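Local coordinates for peroxisomal acyl-coenzyme A oxidase 1 (Arabidopsis thaliana, PDB 1W07), which oxidises long- and medium-chain acyl-CoAs to 2-trans-enoyl-CoAs with FAD, passing the electrons to oxygen to give hydrogen peroxide in peroxisomal beta-oxidation, at residues B[379-384]-B[428-433]. The protein carries 1 engineered substitution. Sequence-based numbering, arbitrary orientation.
Sequences GLKSLT and VVLQLQ. With FAD (flavin-adenine dinucleotide), chain I.
Gln431 reaches from the FAD-side helix 427-443 to Ser382 and Gly379 on helix 370-398; the segment axes run 8.5 Å apart at 141°, roughly antiparallel. From CB the Gln431 chain turns at chi2 (-66°), which swings the amide toward the facing helix. Its CG lies 3.1 Å from Ser382 OG. Beyond it CD faces Ser382 CB and OG, OE1 lies 3.8 Å from Gly379 CA, and NE2 sits 3.2 Å from Gly379 O. NE2 also donates to a water (2.6 Å), which in turn donates to Ser382 OG (2.8 Å), a one-water bridge; the same OG is hydrogen-bonded to Asn427 O. With an alanine here the bridging water would probably lose its donor, and a gap would open against Gly379 and Ser382. The Leu430 and Lys381 side chains cross at about a right angle, with Leu430 CD1 3.6 Å from Lys381 CD. Lys381 NZ is hydrogen-bonded to the carbonyl oxygens of Ala420, Tyr423 and Gly425 and to Asn427 OD1. Val429 CG2 and Leu432 CD1 pack on the FAD adenine. Apolar packing and a water bridge thus join two C-alpha1 helices, while four oxygens round buried Lys381 are consistent with a charged NZ holding the turn with Glu424, the inferred proton acceptor.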
ATOM      1  N   GLY B 379     -18.667   0.675  11.378  1.00 14.87           N
ATOM      2  CA  GLY B 379     -18.495   1.284  10.070  1.00 16.80           C
ATOM      3  C   GLY B 379     -17.417   2.346  10.020  1.00 17.39           C
ATOM      4  O   GLY B 379     -16.653   2.426   9.049  1.00 16.11           O
ATOM      5  N   LEU B 380     -17.351   3.165  11.063  1.00 18.04           N
ATOM      6  CA  LEU B 380     -16.345   4.220  11.113  1.00 17.92           C
ATOM      7  C   LEU B 380     -14.968   3.631  11.287  1.00 15.61           C
ATOM      8  O   LEU B 380     -14.008   4.146  10.737  1.00 18.34           O
ATOM      9  CB  LEU B 380     -16.647   5.199  12.251  1.00 16.72           C
ATOM     10  CG  LEU B 380     -17.872   6.104  12.057  1.00 19.21           C
ATOM     11  CD1 LEU B 380     -18.052   7.022  13.272  1.00 18.90           C
ATOM     12  CD2 LEU B 380     -17.686   6.905  10.771  1.00 19.93           C
ATOM     13  N   LYS B 381     -14.873   2.556  12.064  1.00 15.83           N
ATOM     14  CA  LYS B 381     -13.593   1.886  12.284  1.00 15.65           C
ATOM     15  C   LYS B 381     -13.104   1.397  10.925  1.00 13.64           C
ATOM     16  O   LYS B 381     -11.939   1.575  10.572  1.00 15.05           O
ATOM     17  CB  LYS B 381     -13.756   0.710  13.267  1.00 15.39           C
ATOM     18  CG  LYS B 381     -12.469  -0.048  13.587  1.00 14.97           C
ATOM     19  CD  LYS B 381     -12.137  -1.062  12.508  1.00 15.14           C
ATOM     20  CE  LYS B 381     -10.905  -1.878  12.852  1.00 18.39           C
ATOM     21  NZ  LYS B 381     -10.569  -2.836  11.764  1.00 16.29           N
ATOM     22  N   SER B 382     -14.008   0.802  10.151  1.00 13.23           N
ATOM     23  CA  SER B 382     -13.685   0.296   8.810  1.00 11.99           C
ATOM     24  C   SER B 382     -13.324   1.406   7.836  1.00 14.97           C
ATOM     25  O   SER B 382     -12.326   1.331   7.118  1.00 14.90           O
ATOM     26  CB  SER B 382     -14.882  -0.468   8.231  1.00 11.03           C
ATOM     27  OG  SER B 382     -14.560  -1.014   6.976  1.00 13.14           O
ATOM     28  N   LEU B 383     -14.165   2.432   7.799  1.00 14.61           N
ATOM     29  CA  LEU B 383     -13.945   3.537   6.887  1.00 13.64           C
ATOM     30  C   LEU B 383     -12.626   4.270   7.114  1.00 12.86           C
ATOM     31  O   LEU B 383     -11.829   4.414   6.197  1.00 11.93           O
ATOM     32  CB  LEU B 383     -15.109   4.530   6.977  1.00 14.60           C
ATOM     33  CG  LEU B 383     -15.162   5.572   5.848  1.00 15.55           C
ATOM     34  CD1 LEU B 383     -15.849   4.951   4.640  1.00 16.32           C
ATOM     35  CD2 LEU B 383     -15.928   6.807   6.298  1.00 18.18           C
ATOM     36  N   THR B 384     -12.392   4.722   8.341  1.00 13.92           N
ATOM     37  CA  THR B 384     -11.180   5.470   8.677  1.00 11.34           C
ATOM     38  C   THR B 384      -9.882   4.683   8.543  1.00 10.31           C
ATOM     39  O   THR B 384      -8.874   5.225   8.064  1.00 10.89           O
ATOM     40  CB  THR B 384     -11.259   6.075  10.096  1.00 14.22           C
ATOM     41  OG1 THR B 384     -11.338   5.026  11.077  1.00 13.18           O
ATOM     42  CG2 THR B 384     -12.502   6.949  10.222  1.00 18.78           C
ATOM     43  N   VAL B 428     -14.003  -5.491   5.841  1.00 16.01           N
ATOM     44  CA  VAL B 428     -15.121  -5.816   4.974  1.00 17.14           C
ATOM     45  C   VAL B 428     -16.216  -6.492   5.789  1.00 18.81           C
ATOM     46  O   VAL B 428     -17.411  -6.227   5.594  1.00 17.49           O
ATOM     47  CB  VAL B 428     -14.675  -6.731   3.828  1.00 17.72           C
ATOM     48  CG1 VAL B 428     -15.875  -7.232   3.052  1.00 19.38           C
ATOM     49  CG2 VAL B 428     -13.734  -5.968   2.913  1.00 20.78           C
ATOM     50  N   VAL B 429     -15.815  -7.366   6.708  1.00 14.44           N
ATOM     51  CA  VAL B 429     -16.778  -8.039   7.557  1.00 18.96           C
ATOM     52  C   VAL B 429     -17.541  -7.002   8.387  1.00 19.73           C
ATOM     53  O   VAL B 429     -18.758  -7.096   8.533  1.00 21.47           O
ATOM     54  CB  VAL B 429     -16.082  -9.038   8.509  1.00 21.20           C
ATOM     55  CG1 VAL B 429     -17.094  -9.602   9.485  1.00 20.79           C
ATOM     56  CG2 VAL B 429     -15.443 -10.165   7.708  1.00 23.99           C
ATOM     57  N   LEU B 430     -16.832  -6.010   8.928  1.00 17.60           N
ATOM     58  CA  LEU B 430     -17.476  -4.978   9.740  1.00 21.23           C
ATOM     59  C   LEU B 430     -18.510  -4.166   8.961  1.00 22.00           C
ATOM     60  O   LEU B 430     -19.569  -3.833   9.494  1.00 21.18           O
ATOM     61  CB  LEU B 430     -16.426  -4.029  10.346  1.00 17.20           C
ATOM     62  CG  LEU B 430     -15.576  -4.646  11.453  1.00 21.34           C
ATOM     63  CD1 LEU B 430     -14.405  -3.732  11.826  1.00 24.68           C
ATOM     64  CD2 LEU B 430     -16.469  -4.911  12.654  1.00 24.47           C
ATOM     65  N   GLN B 431     -18.202  -3.850   7.706  1.00 21.07           N
ATOM     66  CA  GLN B 431     -19.115  -3.079   6.877  1.00 20.73           C
ATOM     67  C   GLN B 431     -20.361  -3.891   6.527  1.00 23.18           C
ATOM     68  O   GLN B 431     -21.426  -3.327   6.268  1.00 24.74           O
ATOM     69  CB  GLN B 431     -18.418  -2.599   5.598  1.00 24.06           C
ATOM     70  CG  GLN B 431     -17.426  -1.435   5.809  1.00 24.92           C
ATOM     71  CD  GLN B 431     -18.096  -0.132   6.245  1.00 24.50           C
ATOM     72  OE1 GLN B 431     -19.285  -0.102   6.568  1.00 25.92           O
ATOM     73  NE2 GLN B 431     -17.326   0.955   6.261  1.00 21.33           N
ATOM     74  N   LEU B 432     -20.241  -5.215   6.529  1.00 22.08           N
ATOM     75  CA  LEU B 432     -21.394  -6.059   6.232  1.00 22.59           C
ATOM     76  C   LEU B 432     -22.373  -5.994   7.396  1.00 23.30           C
ATOM     77  O   LEU B 432     -23.585  -6.102   7.212  1.00 21.37           O
ATOM     78  CB  LEU B 432     -20.947  -7.504   5.983  1.00 24.02           C
ATOM     79  CG  LEU B 432     -20.209  -7.720   4.650  1.00 20.92           C
ATOM     80  CD1 LEU B 432     -19.603  -9.114   4.612  1.00 22.29           C
ATOM     81  CD2 LEU B 432     -21.185  -7.515   3.503  1.00 21.83           C
ATOM     82  N   GLN B 433     -21.845  -5.814   8.599  1.00 22.33           N
ATOM     83  CA  GLN B 433     -22.690  -5.709   9.781  1.00 24.00           C
ATOM     84  C   GLN B 433     -23.494  -4.420   9.668  1.00 21.69           C
ATOM     85  O   GLN B 433     -24.684  -4.388   9.995  1.00 21.83           O
ATOM     86  CB  GLN B 433     -21.833  -5.694  11.050  1.00 26.90           C
ATOM     87  CG  GLN B 433     -21.411  -7.084  11.511  1.00 32.03           C
ATOM     88  CD  GLN B 433     -20.198  -7.066  12.427  1.00 35.58           C
ATOM     89  OE1 GLN B 433     -20.042  -6.171  13.265  1.00 37.97           O
ATOM     90  NE2 GLN B 433     -19.341  -8.066  12.282  1.00 36.37           N
TER
HETATM   91  PA  FAD I1660     -10.716 -13.343   7.933  1.00 20.64           P
HETATM   92  O1A FAD I1660     -11.831 -12.844   8.767  1.00 16.75           O
HETATM   93  O2A FAD I1660     -10.523 -14.805   7.832  1.00 17.34           O
HETATM   94  O5B FAD I1660     -10.868 -12.714   6.460  1.00 16.95           O
HETATM   95  C5B FAD I1660      -9.989 -13.095   5.400  1.00 14.41           C
HETATM   96  C4B FAD I1660     -10.571 -12.653   4.053  1.00 17.12           C
HETATM   97  O4B FAD I1660     -11.874 -13.253   3.929  1.00 16.36           O
HETATM   98  C3B FAD I1660     -10.779 -11.137   4.012  1.00 12.60           C
HETATM   99  O3B FAD I1660     -10.749 -10.684   2.656  1.00 15.74           O
HETATM  100  C2B FAD I1660     -12.182 -10.991   4.597  1.00 16.69           C
HETATM  101  O2B FAD I1660     -12.817  -9.822   4.073  1.00 13.64           O
HETATM  102  C1B FAD I1660     -12.867 -12.215   3.981  1.00 16.87           C
HETATM  103  N9A FAD I1660     -14.039 -12.632   4.786  1.00 15.69           N
HETATM  104  C8A FAD I1660     -14.005 -13.295   5.942  1.00 17.20           C
HETATM  105  N7A FAD I1660     -15.249 -13.494   6.380  1.00 14.24           N
HETATM  106  C5A FAD I1660     -16.083 -12.951   5.501  1.00 13.49           C
HETATM  107  C6A FAD I1660     -17.466 -12.858   5.417  1.00 14.48           C
HETATM  108  N6A FAD I1660     -18.248 -13.299   6.397  1.00 13.14           N
HETATM  109  N1A FAD I1660     -18.028 -12.234   4.297  1.00 17.37           N
HETATM  110  C2A FAD I1660     -17.197 -11.713   3.300  1.00 13.71           C
HETATM  111  N3A FAD I1660     -15.885 -11.811   3.421  1.00 18.81           N
HETATM  112  C4A FAD I1660     -15.313 -12.408   4.480  1.00 13.08           C
HETATM  113  N1  FAD I1660      -5.986 -11.296  18.138  1.00 16.13           N
HETATM  114  C2  FAD I1660      -6.078 -11.463  19.525  1.00 18.73           C
HETATM  115  O2  FAD I1660      -6.900 -12.245  19.997  1.00 24.47           O
HETATM  116  N3  FAD I1660      -5.213 -10.741  20.361  1.00 17.62           N
HETATM  117  C4  FAD I1660      -4.267  -9.867  19.811  1.00 20.17           C
HETATM  118  O4  FAD I1660      -3.536  -9.213  20.558  1.00 15.16           O
HETATM  119  C4X FAD I1660      -4.168  -9.726  18.431  1.00 18.39           C
HETATM  120  N5  FAD I1660      -3.173  -8.917  17.861  1.00 16.82           N
HETATM  121  C5X FAD I1660      -3.053  -8.781  16.475  1.00 19.12           C
HETATM  122  C6  FAD I1660      -1.991  -8.067  15.932  1.00 16.54           C
HETATM  123  C7  FAD I1660      -1.806  -8.027  14.555  1.00 18.94           C
HETATM  124  C7M FAD I1660      -0.618  -7.244  13.997  1.00 19.89           C
HETATM  125  C8  FAD I1660      -2.694  -8.704  13.712  1.00 20.31           C
HETATM  126  C8M FAD I1660      -2.514  -8.676  12.192  1.00 19.05           C
HETATM  127  C9  FAD I1660      -3.760  -9.407  14.260  1.00 16.78           C
HETATM  128  C9A FAD I1660      -3.952  -9.454  15.638  1.00 19.98           C
HETATM  129  N10 FAD I1660      -4.979 -10.218  16.207  1.00 16.92           N
HETATM  130  C10 FAD I1660      -5.028 -10.428  17.596  1.00 18.32           C
HETATM  131  C1' FAD I1660      -5.971 -10.921  15.355  1.00 16.57           C
HETATM  132  C2' FAD I1660      -7.009  -9.925  14.830  1.00 17.80           C
HETATM  133  O2' FAD I1660      -7.599  -9.214  15.920  1.00 19.53           O
HETATM  134  C3' FAD I1660      -8.116 -10.555  13.979  1.00 20.91           C
HETATM  135  O3' FAD I1660      -8.793 -11.557  14.742  1.00 23.05           O
HETATM  136  C4' FAD I1660      -7.585 -11.192  12.693  1.00 20.36           C
HETATM  137  O4' FAD I1660      -6.482 -10.454  12.162  1.00 18.60           O
HETATM  138  C5' FAD I1660      -8.712 -11.249  11.663  1.00 23.99           C
HETATM  139  O5' FAD I1660      -8.208 -11.671  10.396  1.00 25.84           O
HETATM  140  P   FAD I1660      -8.602 -13.103   9.788  1.00 21.67           P
HETATM  141  O1P FAD I1660      -7.336 -13.800   9.474  1.00 19.08           O
HETATM  142  O2P FAD I1660      -9.571 -13.757  10.696  1.00 22.97           O
HETATM  143  O3P FAD I1660      -9.337 -12.680   8.424  1.00 19.51           O
HETATM  144  O   HOH W   1     -15.209   0.568   4.812  1.00 35.59           O